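Local coordinates for protein EmGH1 (Erythrobacter marinus, PDB 5Z87) that probably hydrolyses beta-glucosidic bonds as a family 3 glycoside hydrolase, with arabinofuranosidase and xylosidase activities also attributed to its family, at residues A[260-265]-A[302-307]; A[638-643]-A[660-665]; A[674-679]-A[768-773]; A[750-753]-A[759-762]. One frame throughout, in Å; residues are numbered along the deposited sequence. Where two conformers were deposited one is given.

Contact 1. Residues A[260-265]-A[302-307]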
loop_
_atom_site.group_PDB
_atom_site.type_symbol
_atom_site.label_atom_id
_atom_site.label_comp_id
_atom_site.label_asym_id
_atom_site.label_seq_id
_atom_site.Cartn_x
_atom_site.Cartn_y
_atom_site.Cartn_z
ATOM N N VAL A 260 9.100 -12.856 -3.599
ATOM C CA VAL A 260 7.663 -12.766 -3.884
ATOM C C VAL A 260 7.406 -12.707 -5.379
ATOM O O VAL A 260 6.715 -13.561 -5.934
ATOM C CB VAL A 260 7.016 -11.553 -3.175
ATOM C CG1 VAL A 260 5.551 -11.445 -3.561
ATOM C CG2 VAL A 260 7.162 -11.644 -1.671
ATOM N N VAL A 261 7.945 -11.695 -6.047
ATOM C CA VAL A 261 7.495 -11.327 -7.382
ATOM C C VAL A 261 8.188 -12.169 -8.450
ATOM O O VAL A 261 7.542 -12.681 -9.371
ATOM C CB VAL A 261 7.727 -9.817 -7.594
ATOM C CG1 VAL A 261 7.352 -9.401 -8.994
ATOM C CG2 VAL A 261 6.943 -9.008 -6.546
ATOM N N LEU A 262 9.505 -12.327 -8.343
ATOM C CA LEU A 262 10.354 -12.998 -9.330
ATOM C C LEU A 262 10.256 -14.524 -9.412
ATOM O O LEU A 262 10.518 -15.063 -10.492
ATOM C CB LEU A 262 11.823 -12.638 -9.081
ATOM C CG LEU A 262 12.213 -11.188 -9.365
ATOM C CD1 LEU A 262 13.701 -10.997 -9.124
ATOM C CD2 LEU A 262 11.826 -10.782 -10.789
ATOM N N PRO A 263 9.956 -15.264 -8.339
ATOM C CA PRO A 263 10.088 -16.748 -8.408
ATOM C C PRO A 263 9.313 -17.372 -9.562
ATOM O O PRO A 263 9.809 -18.324 -10.191
ATOM C CB PRO A 263 9.562 -17.218 -7.043
ATOM C CG PRO A 263 9.920 -16.072 -6.120
ATOM C CD PRO A 263 9.730 -14.816 -6.942
ATOM N N PRO A 264 8.105 -16.895 -9.893
ATOM C CA PRO A 264 7.444 -17.476 -11.080
ATOM C C PRO A 264 8.158 -17.161 -12.380
ATOM O O PRO A 264 8.234 -18.027 -13.265
ATOM C CB PRO A 264 6.027 -16.876 -11.040
ATOM C CG PRO A 264 6.106 -15.722 -10.097
ATOM C CD PRO A 264 7.166 -16.071 -9.105
ATOM N N PHE A 265 8.672 -15.940 -12.531
ATOM C CA PHE A 265 9.483 -15.616 -13.701
ATOM C C PHE A 265 10.744 -16.469 -13.732
ATOM O O PHE A 265 11.113 -17.014 -14.777
ATOM C CB PHE A 265 9.851 -14.133 -13.698
ATOM C CG PHE A 265 8.726 -13.219 -14.105
ATOM C CD1 PHE A 265 8.440 -13.006 -15.450
ATOM C CD2 PHE A 265 7.978 -12.541 -13.143
ATOM C CE1 PHE A 265 7.408 -12.160 -15.826
ATOM C CE2 PHE A 265 6.946 -11.695 -13.512
ATOM C CZ PHE A 265 6.653 -11.501 -14.854
ATOM N N ASP A 302 22.133 -11.965 -17.015
ATOM C CA ASP A 302 23.342 -12.413 -16.326
ATOM C C ASP A 302 23.033 -13.448 -15.253
ATOM O O ASP A 302 23.672 -14.501 -15.202
ATOM C CB ASP A 302 24.088 -11.221 -15.706
ATOM C CG ASP A 302 24.634 -10.251 -16.748
ATOM O OD1 ASP A 302 24.615 -10.578 -17.958
ATOM O OD2 ASP A 302 25.075 -9.150 -16.350
ATOM N N ASP A 303 22.077 -13.163 -14.363
ATOM C CA ASP A 303 21.816 -14.094 -13.265
ATOM C C ASP A 303 21.115 -15.353 -13.762
ATOM O O ASP A 303 21.471 -16.465 -13.366
ATOM C CB ASP A 303 20.957 -13.438 -12.180
ATOM C CG ASP A 303 21.714 -12.430 -11.330
ATOM O OD1 ASP A 303 22.943 -12.259 -11.482
ATOM O OD2 ASP A 303 21.048 -11.802 -10.483
ATOM N N TRP A 304 20.093 -15.197 -14.603
ATOM C CA TRP A 304 19.258 -16.332 -14.988
ATOM C C TRP A 304 19.658 -16.976 -16.306
ATOM O O TRP A 304 19.201 -18.088 -16.584
ATOM C CB TRP A 304 17.785 -15.919 -15.106
ATOM C CG TRP A 304 17.150 -15.452 -13.824
ATOM C CD1 TRP A 304 17.691 -15.473 -12.564
ATOM C CD2 TRP A 304 15.845 -14.887 -13.690
ATOM N NE1 TRP A 304 16.796 -14.954 -11.655
ATOM C CE2 TRP A 304 15.654 -14.591 -12.320
ATOM C CE3 TRP A 304 14.817 -14.609 -14.594
ATOM C CZ2 TRP A 304 14.474 -14.018 -11.835
ATOM C CZ3 TRP A 304 13.643 -14.038 -14.115
ATOM C CH2 TRP A 304 13.485 -13.748 -12.743
ATOM N N GLY A 305 20.440 -16.289 -17.141
ATOM C CA GLY A 305 20.893 -16.867 -18.388
ATOM C C GLY A 305 19.870 -16.889 -19.493
ATOM O O GLY A 305 19.980 -17.725 -20.400
ATOM N N PHE A 306 18.880 -15.990 -19.452
ATOM C CA PHE A 306 17.850 -15.948 -20.484
ATOM C C PHE A 306 18.457 -15.699 -21.866
ATOM O O PHE A 306 19.277 -14.793 -22.051
ATOM C CB PHE A 306 16.841 -14.851 -20.154
ATOM C CG PHE A 306 15.676 -14.754 -21.120
ATOM C CD1 PHE A 306 14.924 -15.870 -21.452
ATOM C CD2 PHE A 306 15.309 -13.522 -21.650
ATOM C CE1 PHE A 306 13.830 -15.758 -22.319
ATOM C CE2 PHE A 306 14.237 -13.397 -22.508
ATOM C CZ PHE A 306 13.483 -14.514 -22.832
ATOM N N GLU A 307 18.019 -16.483 -22.846
ATOM C CA GLU A 307 18.492 -16.329 -24.212
ATOM C C GLU A 307 17.380 -15.989 -25.189
ATOM O O GLU A 307 17.646 -15.839 -26.390
ATOM C CB GLU A 307 19.245 -17.595 -24.642
ATOM C CG GLU A 307 20.670 -17.600 -24.052
ATOM C CD GLU A 307 21.368 -18.948 -24.110
ATOM O OE1 GLU A 307 20.712 -19.967 -24.425
ATOM O OE2 GLU A 307 22.589 -18.981 -23.839
#
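Trp304 carries this contact: the six-membered half of its indole reaches Leu262 and Phe265, near the N-terminal end of helix 263-270. The nearest backbones, at Phe265 and Trp304, are still 9.9 Å apart between CA atoms, so the indole itself spans the gap. CG of Trp304 stands beside its backbone N and anti to the carbonyl carbon (chi1 -64°), and the far rim of the ring system is thereby delivered to the other helix. There CH2 of Trp304 lies 3.8 Å from CB of Phe265, and CZ3 is equally near that carbon. On the Leu262 side the same CH2 meets CD2 of Leu262 at 3.9 Å, while CZ2 of Trp304 is 4.1 Å from CD1 of Leu262. Both neighbours approach the indole at a slant, and no hydrogen bond crosses between the segments, so the evidence is for purely apolar packing of three buried side chains. Phe265 offers its CB and backbone; its ring turns off to meet Phe235 edge-to-face. Further along helix 263-270, Arg266, Ile269 and Thr270 also touch the indole. Trp304 lies in the C-terminal end region of helix 293-303, and Gly305 then leaves helical angles with positive phi (78°) as the chain heads for strand 309-311. Such packing between successive outer helices, each leading into a parallel strand, is characteristic of the TIM-barrel-like N-terminal domain of family 3 glycoside hydrolases.

Contact 2. Residues A[638-643]-A[660-665]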
loop_
_atom_site.group_PDB
_atom_site.type_symbol
_atom_site.label_atom_id
_atom_site.label_comp_id
_atom_site.label_asym_id
_atom_site.label_seq_id
_atom_site.Cartn_x
_atom_site.Cartn_y
_atom_site.Cartn_z
ATOM N N GLY A 638 -4.130 -8.033 2.685
ATOM C CA GLY A 638 -4.460 -9.166 3.517
ATOM C C GLY A 638 -3.881 -10.503 3.102
ATOM O O GLY A 638 -4.259 -11.528 3.673
ATOM N N TYR A 639 -2.956 -10.521 2.143
ATOM C CA TYR A 639 -2.390 -11.787 1.704
ATOM C C TYR A 639 -1.759 -12.516 2.887
ATOM O O TYR A 639 -1.182 -11.900 3.791
ATOM C CB TYR A 639 -1.371 -11.565 0.574
ATOM C CG TYR A 639 -0.255 -10.588 0.903
ATOM C CD1 TYR A 639 0.867 -11.001 1.620
ATOM C CD2 TYR A 639 -0.319 -9.260 0.483
ATOM C CE1 TYR A 639 1.889 -10.115 1.927
ATOM C CE2 TYR A 639 0.691 -8.367 0.775
ATOM C CZ TYR A 639 1.802 -8.794 1.502
ATOM O OH TYR A 639 2.822 -7.901 1.815
ATOM N N TYR A 640 -1.873 -13.850 2.868
ATOM C CA TYR A 640 -1.642 -14.654 4.070
ATOM C C TYR A 640 -0.188 -14.616 4.541
ATOM O O TYR A 640 0.054 -14.734 5.745
ATOM C CB TYR A 640 -2.073 -16.120 3.840
ATOM C CG TYR A 640 -1.060 -16.953 3.074
ATOM C CD1 TYR A 640 -1.103 -17.044 1.683
ATOM C CD2 TYR A 640 -0.048 -17.639 3.745
ATOM C CE1 TYR A 640 -0.166 -17.806 0.986
ATOM C CE2 TYR A 640 0.894 -18.372 3.064
ATOM C CZ TYR A 640 0.834 -18.455 1.690
ATOM O OH TYR A 640 1.788 -19.197 1.045
ATOM N N TYR A 641 0.790 -14.495 3.630
ATOM C CA TYR A 641 2.187 -14.668 4.034
ATOM C C TYR A 641 2.737 -13.369 4.605
ATOM O O TYR A 641 3.779 -12.874 4.153
ATOM C CB TYR A 641 3.072 -15.182 2.872
ATOM C CG TYR A 641 2.814 -14.483 1.559
ATOM C CD1 TYR A 641 1.744 -14.865 0.748
ATOM C CD2 TYR A 641 3.625 -13.434 1.129
ATOM C CE1 TYR A 641 1.490 -14.220 -0.441
ATOM C CE2 TYR A 641 3.372 -12.775 -0.064
ATOM C CZ TYR A 641 2.309 -13.177 -0.850
ATOM O OH TYR A 641 2.048 -12.545 -2.050
ATOM N N GLN A 642 2.034 -12.814 5.600
ATOM C CA GLN A 642 2.474 -11.592 6.253
ATOM C C GLN A 642 3.789 -11.832 6.983
ATOM O O GLN A 642 4.090 -12.945 7.416
ATOM C CB GLN A 642 1.417 -11.098 7.248
ATOM C CG GLN A 642 0.069 -10.730 6.627
ATOM C CD GLN A 642 0.151 -9.458 5.813
ATOM O OE1 GLN A 642 0.717 -8.463 6.259
ATOM N NE2 GLN A 642 -0.389 -9.490 4.594
ATOM N N LYS A 643 4.568 -10.762 7.132
ATOM C CA LYS A 643 5.672 -10.742 8.078
ATOM C C LYS A 643 5.084 -10.879 9.480
ATOM O O LYS A 643 3.875 -10.699 9.636
ATOM C CB LYS A 643 6.469 -9.446 7.914
ATOM C CG LYS A 643 7.089 -9.265 6.540
ATOM C CD LYS A 643 8.003 -10.437 6.207
ATOM C CE LYS A 643 8.921 -10.110 5.033
ATOM N NZ LYS A 643 9.845 -9.033 5.459
ATOM N N TYR A 660 -12.521 -15.161 4.113
ATOM C CA TYR A 660 -12.095 -16.525 3.830
ATOM C C TYR A 660 -10.575 -16.519 3.700
ATOM O O TYR A 660 -10.014 -15.650 3.012
ATOM C CB TYR A 660 -12.735 -17.080 2.540
ATOM C CG TYR A 660 -14.239 -16.906 2.420
ATOM C CD1 TYR A 660 -15.123 -17.751 3.094
ATOM C CD2 TYR A 660 -14.774 -15.918 1.613
ATOM C CE1 TYR A 660 -16.500 -17.592 2.971
ATOM C CE2 TYR A 660 -16.154 -15.752 1.482
ATOM C CZ TYR A 660 -17.005 -16.594 2.160
ATOM O OH TYR A 660 -18.362 -16.428 2.019
ATOM N N PRO A 661 -9.877 -17.458 4.321
ATOM C CA PRO A 661 -8.417 -17.475 4.220
ATOM C C PRO A 661 -7.947 -18.119 2.929
ATOM O O PRO A 661 -8.667 -18.882 2.283
ATOM C CB PRO A 661 -7.993 -18.307 5.431
ATOM C CG PRO A 661 -9.138 -19.252 5.634
ATOM C CD PRO A 661 -10.380 -18.470 5.262
ATOM N N PHE A 662 -6.710 -17.786 2.558
ATOM C CA PHE A 662 -6.060 -18.452 1.440
ATOM C C PHE A 662 -6.149 -19.969 1.594
ATOM O O PHE A 662 -5.911 -20.516 2.674
ATOM C CB PHE A 662 -4.587 -18.028 1.340
ATOM C CG PHE A 662 -3.798 -18.804 0.299
ATOM C CD1 PHE A 662 -3.744 -18.370 -1.021
ATOM C CD2 PHE A 662 -3.125 -19.973 0.639
ATOM C CE1 PHE A 662 -3.034 -19.081 -1.970
ATOM C CE2 PHE A 662 -2.413 -20.680 -0.306
ATOM C CZ PHE A 662 -2.366 -20.233 -1.616
ATOM N N GLY A 663 -6.487 -20.648 0.496
ATOM C CA GLY A 663 -6.608 -22.096 0.482
ATOM C C GLY A 663 -7.935 -22.655 0.952
ATOM O O GLY A 663 -8.066 -23.878 1.054
ATOM N N HIS A 664 -8.917 -21.805 1.244
ATOM C CA HIS A 664 -10.197 -22.231 1.796
ATOM C C HIS A 664 -11.098 -22.803 0.710
ATOM O O HIS A 664 -11.255 -22.204 -0.356
ATOM C CB HIS A 664 -10.885 -21.043 2.458
ATOM C CG HIS A 664 -12.315 -21.284 2.824
ATOM N ND1 HIS A 664 -12.687 -21.956 3.969
ATOM C CD2 HIS A 664 -13.467 -20.916 2.213
ATOM C CE1 HIS A 664 -14.006 -22.006 4.040
ATOM N NE2 HIS A 664 -14.503 -21.386 2.984
ATOM N N GLY A 665 -11.713 -23.947 0.997
ATOM C CA GLY A 665 -12.750 -24.496 0.138
ATOM C C GLY A 665 -13.406 -25.688 0.799
ATOM O O GLY A 665 -12.711 -26.530 1.372
#
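Tyr640 and Phe662 meet through their rings in an offset stack, with centroids 4.6 Å apart and planes inclined by 26°. The overlap is partial: CD1 of Tyr640 sits over one face of the Phe662 ring, 3.5 Å from its CG, and CE1 of Tyr640 lies 3.7 Å from CD2 of Phe662, so one side of the tyrosine ring does the touching. Phe662 presents this face because its CG is anti to the backbone N (chi1 173°). No hydrogen bond links the segments, yet the phenol is fixed by Asp200, and Met725 N also bonds to its OH; the backbone N of Tyr640 is bonded to Glu199. An alanine in place of Phe662 is likely to open a gap beside the Tyr640 ring and leave the tyrosine ring without its stacking partner.

In the next shell, Phe662 belongs to a type II turn from Pro661 to His664, closed by His664 N to Pro661 O at 3.1 Å, in which Gly663 adopts the positive phi. On the other side Gln642 NE2 donates to Tyr639 O at 2.7 Å, nearly straight at 164° and on a lone pair in the carbonyl plane, tying this irregular segment together. Tyr641, centre of an inverse gamma turn, lays CD1 over the Tyr640 ring. Both segments lie in the long loop between helix 607-615 and strand 671-678, packed against the start of helix 201-216 through Pro201 and Val203, while Ser774, just beyond strand 764-771, binds the Phe662 backbone.

Contact 3. Residues A[674-679]-A[768-773]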
loop_
_atom_site.group_PDB
_atom_site.type_symbol
_atom_site.label_atom_id
_atom_site.label_comp_id
_atom_site.label_asym_id
_atom_site.label_seq_id
_atom_site.Cartn_x
_atom_site.Cartn_y
_atom_site.Cartn_z
ATOM N N GLY A 674 -4.109 -35.757 9.702
ATOM C CA GLY A 674 -3.064 -35.913 10.688
ATOM C C GLY A 674 -2.079 -34.760 10.636
ATOM O O GLY A 674 -2.155 -33.879 9.778
ATOM N N ALA A 675 -1.149 -34.766 11.590
ATOM C CA ALA A 675 -0.082 -33.774 11.640
ATOM C C ALA A 675 0.993 -34.123 10.615
ATOM O O ALA A 675 1.183 -35.297 10.287
ATOM C CB ALA A 675 0.554 -33.713 13.039
ATOM N N PRO A 676 1.717 -33.126 10.099
ATOM C CA PRO A 676 2.858 -33.441 9.227
ATOM C C PRO A 676 3.912 -34.197 10.014
ATOM O O PRO A 676 4.168 -33.908 11.184
ATOM C CB PRO A 676 3.355 -32.065 8.769
ATOM C CG PRO A 676 2.885 -31.117 9.863
ATOM C CD PRO A 676 1.532 -31.674 10.272
ATOM N N GLN A 677 4.493 -35.207 9.371
ATOM C CA GLN A 677 5.535 -36.040 9.959
ATOM C C GLN A 677 6.781 -35.914 9.099
ATOM O O GLN A 677 6.759 -36.274 7.918
ATOM C CB GLN A 677 5.103 -37.508 10.043
ATOM C CG GLN A 677 3.799 -37.763 10.779
ATOM C CD GLN A 677 3.733 -39.165 11.367
ATOM O OE1 GLN A 677 2.911 -39.992 10.957
ATOM N NE2 GLN A 677 4.607 -39.438 12.331
ATOM N N ALA A 678 7.855 -35.399 9.682
ATOM C CA ALA A 678 9.126 -35.324 8.986
ATOM C C ALA A 678 9.902 -36.600 9.252
ATOM O O ALA A 678 9.849 -37.149 10.357
ATOM C CB ALA A 678 9.942 -34.105 9.430
ATOM N N GLU A 679 10.620 -37.066 8.224
ATOM C CA GLU A 679 11.390 -38.299 8.328
ATOM C C GLU A 679 12.554 -38.162 9.301
ATOM O O GLU A 679 12.974 -39.155 9.905
ATOM C CB GLU A 679 11.886 -38.705 6.940
ATOM C CG GLU A 679 12.736 -39.957 6.898
ATOM C CD GLU A 679 12.965 -40.459 5.477
ATOM O OE1 GLU A 679 13.005 -39.626 4.549
ATOM O OE2 GLU A 679 13.087 -41.689 5.285
ATOM N N ILE A 768 7.082 -26.806 10.115
ATOM C CA ILE A 768 6.433 -27.376 8.939
ATOM C C ILE A 768 4.964 -27.569 9.278
ATOM O O ILE A 768 4.638 -28.157 10.312
ATOM C CB ILE A 768 7.090 -28.704 8.514
ATOM C CG1 ILE A 768 8.513 -28.461 8.012
ATOM C CG2 ILE A 768 6.271 -29.380 7.437
ATOM C CD1 ILE A 768 9.307 -29.725 7.851
ATOM N N MET A 769 4.084 -27.050 8.426
ATOM C CA MET A 769 2.653 -27.031 8.695
ATOM C C MET A 769 1.892 -27.679 7.547
ATOM O O MET A 769 2.299 -27.592 6.386
ATOM C CB MET A 769 2.151 -25.603 8.907
ATOM C CG MET A 769 2.777 -24.901 10.115
ATOM S SD MET A 769 2.700 -23.106 9.950
ATOM C CE MET A 769 4.164 -22.824 8.977
ATOM N N ALA A 770 0.781 -28.338 7.883
ATOM C CA ALA A 770 -0.042 -28.991 6.874
ATOM C C ALA A 770 -1.501 -28.983 7.306
ATOM O O ALA A 770 -1.815 -29.041 8.496
ATOM C CB ALA A 770 0.432 -30.427 6.610
ATOM N N GLY A 771 -2.387 -28.917 6.326
ATOM C CA GLY A 771 -3.806 -28.860 6.581
ATOM C C GLY A 771 -4.570 -28.574 5.303
ATOM O O GLY A 771 -3.980 -28.443 4.222
ATOM N N PRO A 772 -5.900 -28.487 5.398
ATOM C CA PRO A 772 -6.734 -28.253 4.205
ATOM C C PRO A 772 -6.823 -26.797 3.754
ATOM O O PRO A 772 -7.489 -26.517 2.749
ATOM C CB PRO A 772 -8.110 -28.763 4.656
ATOM C CG PRO A 772 -8.111 -28.554 6.175
ATOM C CD PRO A 772 -6.697 -28.821 6.596
ATOM N N ASP A 773 -6.199 -25.867 4.465
ATOM C CA ASP A 773 -6.148 -24.453 4.094
ATOM C C ASP A 773 -5.124 -23.788 5.014
ATOM O O ASP A 773 -4.595 -24.418 5.929
ATOM C CB ASP A 773 -7.522 -23.779 4.186
ATOM C CG ASP A 773 -8.145 -23.881 5.577
ATOM O OD1 ASP A 773 -7.516 -23.417 6.553
ATOM O OD2 ASP A 773 -9.275 -24.408 5.699
HETATM O O HOH W 1 -3.075 -31.333 9.719
#
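The fibronectin type III-like domain is built of beta sheets packed face to face, and here the end of strand 671-678, an outermost strand of its three-stranded sheet, meets strand 764-771 of the mixed sheet through Pro676. No direct hydrogen bond joins the two segments; their nearest CA atoms, those of Pro676 and Ala770, are 5.8 Å apart, which leaves side-chain packing as the main link. Pro676 turns its CB toward the opposing strand, and three ring carbons touch it. CB of Pro676 lies 4.0 Å from CB of Ala770, and CD of Pro676 is equally close to that methyl carbon. The same CB is 4.2 Å from CG2 of Ile768. CG of Pro676 comes to 3.5 Å from the carbonyl O of Ile768. The small methyl of Ala770 is consistent with the ring settling close to the strand. Replacing Pro676 with glycine would probably leave a gap between Ile768 and Ala770 and set the chain free to turn at this edge. Val691 and Thr780, on strands 689-697 and 778-784, also touch the proline, and Met769 leaves the strand on the opposite side, where its side chain touches Tyr710. A water lies between the two backbones, within hydrogen-bonding distance of both carbonyls, 2.7 Å from Gly674 O and 2.9 Å from Ala770 O.

Contact 4. Residues A[750-753]-A[759-762]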
loop_
_atom_site.group_PDB
_atom_site.type_symbol
_atom_site.label_atom_id
_atom_site.label_comp_id
_atom_site.label_asym_id
_atom_site.label_seq_id
_atom_site.Cartn_x
_atom_site.Cartn_y
_atom_site.Cartn_z
ATOM N N PHE A 750 13.627 -24.070 2.281
ATOM C CA PHE A 750 13.918 -23.657 3.645
ATOM C C PHE A 750 14.647 -22.323 3.729
ATOM O O PHE A 750 14.607 -21.674 4.777
ATOM C CB PHE A 750 14.771 -24.719 4.327
ATOM C CG PHE A 750 14.089 -26.035 4.488
ATOM C CD1 PHE A 750 12.766 -26.100 4.883
ATOM C CD2 PHE A 750 14.781 -27.218 4.256
ATOM C CE1 PHE A 750 12.139 -27.321 5.059
ATOM C CE2 PHE A 750 14.165 -28.446 4.424
ATOM C CZ PHE A 750 12.844 -28.501 4.833
ATOM N N GLY A 751 15.343 -21.915 2.670
ATOM C CA GLY A 751 16.097 -20.688 2.669
ATOM C C GLY A 751 15.350 -19.581 1.955
ATOM O O GLY A 751 14.178 -19.703 1.604
ATOM N N TYR A 752 16.053 -18.472 1.743
ATOM C CA TYR A 752 15.482 -17.346 1.021
ATOM C C TYR A 752 16.613 -16.655 0.285
ATOM O O TYR A 752 17.784 -16.823 0.627
ATOM C CB TYR A 752 14.748 -16.382 1.965
ATOM C CG TYR A 752 15.663 -15.468 2.745
ATOM C CD1 TYR A 752 16.336 -15.913 3.875
ATOM C CD2 TYR A 752 15.849 -14.157 2.348
ATOM C CE1 TYR A 752 17.187 -15.061 4.582
ATOM C CE2 TYR A 752 16.680 -13.302 3.048
ATOM C CZ TYR A 752 17.342 -13.751 4.157
ATOM O OH TYR A 752 18.171 -12.871 4.825
ATOM N N ARG A 753 16.252 -15.873 -0.729
ATOM C CA ARG A 753 17.228 -15.197 -1.575
ATOM C C ARG A 753 17.513 -13.799 -1.050
ATOM O O ARG A 753 16.584 -13.072 -0.684
ATOM C CB ARG A 753 16.717 -15.132 -3.012
ATOM C CG ARG A 753 16.544 -16.515 -3.620
ATOM C CD ARG A 753 16.482 -16.457 -5.142
ATOM N NE ARG A 753 16.295 -17.796 -5.670
ATOM C CZ ARG A 753 17.294 -18.595 -6.036
ATOM N NH1 ARG A 753 18.552 -18.176 -5.959
ATOM N NH2 ARG A 753 17.035 -19.816 -6.479
ATOM N N LEU A 759 20.856 -17.668 -2.720
ATOM C CA LEU A 759 20.076 -18.445 -1.767
ATOM C C LEU A 759 20.824 -18.568 -0.444
ATOM O O LEU A 759 21.931 -19.106 -0.399
ATOM C CB LEU A 759 19.771 -19.822 -2.340
ATOM C CG LEU A 759 18.968 -20.747 -1.425
ATOM C CD1 LEU A 759 17.515 -20.257 -1.229
ATOM C CD2 LEU A 759 19.001 -22.148 -2.012
ATOM N N LEU A 760 20.219 -18.070 0.629
ATOM C CA LEU A 760 20.745 -18.211 1.983
ATOM C C LEU A 760 19.999 -19.324 2.702
ATOM O O LEU A 760 18.767 -19.300 2.773
ATOM C CB LEU A 760 20.592 -16.913 2.776
ATOM C CG LEU A 760 21.194 -15.667 2.134
ATOM C CD1 LEU A 760 20.901 -14.402 2.978
ATOM C CD2 LEU A 760 22.692 -15.868 1.930
ATOM N N VAL A 761 20.739 -20.296 3.229
ATOM C CA VAL A 761 20.182 -21.314 4.111
ATOM C C VAL A 761 20.901 -21.187 5.445
ATOM O O VAL A 761 22.136 -21.225 5.499
ATOM C CB VAL A 761 20.317 -22.731 3.531
ATOM C CG1 VAL A 761 19.484 -23.710 4.338
ATOM C CG2 VAL A 761 19.858 -22.740 2.100
ATOM N N GLU A 762 20.133 -21.022 6.519
ATOM C CA GLU A 762 20.739 -20.710 7.793
ATOM C C GLU A 762 20.397 -21.764 8.839
ATOM O O GLU A 762 19.280 -22.294 8.851
ATOM C CB GLU A 762 20.284 -19.316 8.256
ATOM C CG GLU A 762 20.688 -18.224 7.247
ATOM C CD GLU A 762 19.944 -16.900 7.402
ATOM O OE1 GLU A 762 20.317 -15.957 6.680
ATOM O OE2 GLU A 762 19.000 -16.793 8.219
HETATM O O HOH W 2 16.686 -21.149 6.673
#
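Tyr752 has CG between its backbone N and carbonyl carbon (chi1 78°), a torsion that carries the phenol across to Leu760, and Leu760 in turn has CG anti to its carbonyl carbon (chi1 -55°), which sends CD1 out to meet it. CD1 of Leu760 lies 3.6 Å from OH of Tyr752 and 3.8 Å from its CZ, coming in at a slant to the ring. Glu762, extended beyond CG, brings OE1 to 3.9 Å from CE1 of Tyr752, with carboxylate and ring planes almost perpendicular. This is a proximity and not a bond: OE1 and the tyrosine OH are each hydrogen-bonded to Ser717, which holds both polar ends together.

Beneath these side chains the backbones form a small antiparallel beta hairpin in the fibronectin type III-like domain. Tyr752 and Leu760 are its hydrogen-bonded pair: Tyr752 N donates to Leu760 O at 3.0 Å, and Leu760 N to Tyr752 O at 2.7 Å, the latter the straighter at 168°. Arg753 and Leu759 form the adjoining non-hydrogen-bonded pair on the other face, where CB of Leu759 sits over the guanidinium 4.2 Å from NH1 of Arg753; that NH1 bonds to Gly757 O in the turn. Gly751 is confined, since its CA is 3.0 Å from Leu760 O and a side chain would run into that oxygen. CD1 of Leu759 covers the adjacent backbone, 3.9 Å from C of Gly751. Val255 and Asn259 of helix 254-261 also touch the Tyr752 side chain.

Along the chain, contact 1 comes first, in the N-terminal barrel domain, contact 2 follows in the C-terminal domain's long loop, and contacts 3 and 4 lie in the fibronectin-like region. Hairpin 750-762 falls between the two segments of contact 3, its second strand leading on to strand 764-771, and their centres are 21 Å apart. Contact 2 lies about 17 Å, centre to centre, from contact 3, and they touch where Gly663 O packs on Asp773 CB, 3.2 Å away. Contacts 1 and 2 meet through Val260 and Tyr641. Helix 254-261, which runs into segment 260-265, also packs on Tyr752 of contact 4. Contacts 1, 2 and 4 thus lie near domain junctions; contact 3 joins two sheets.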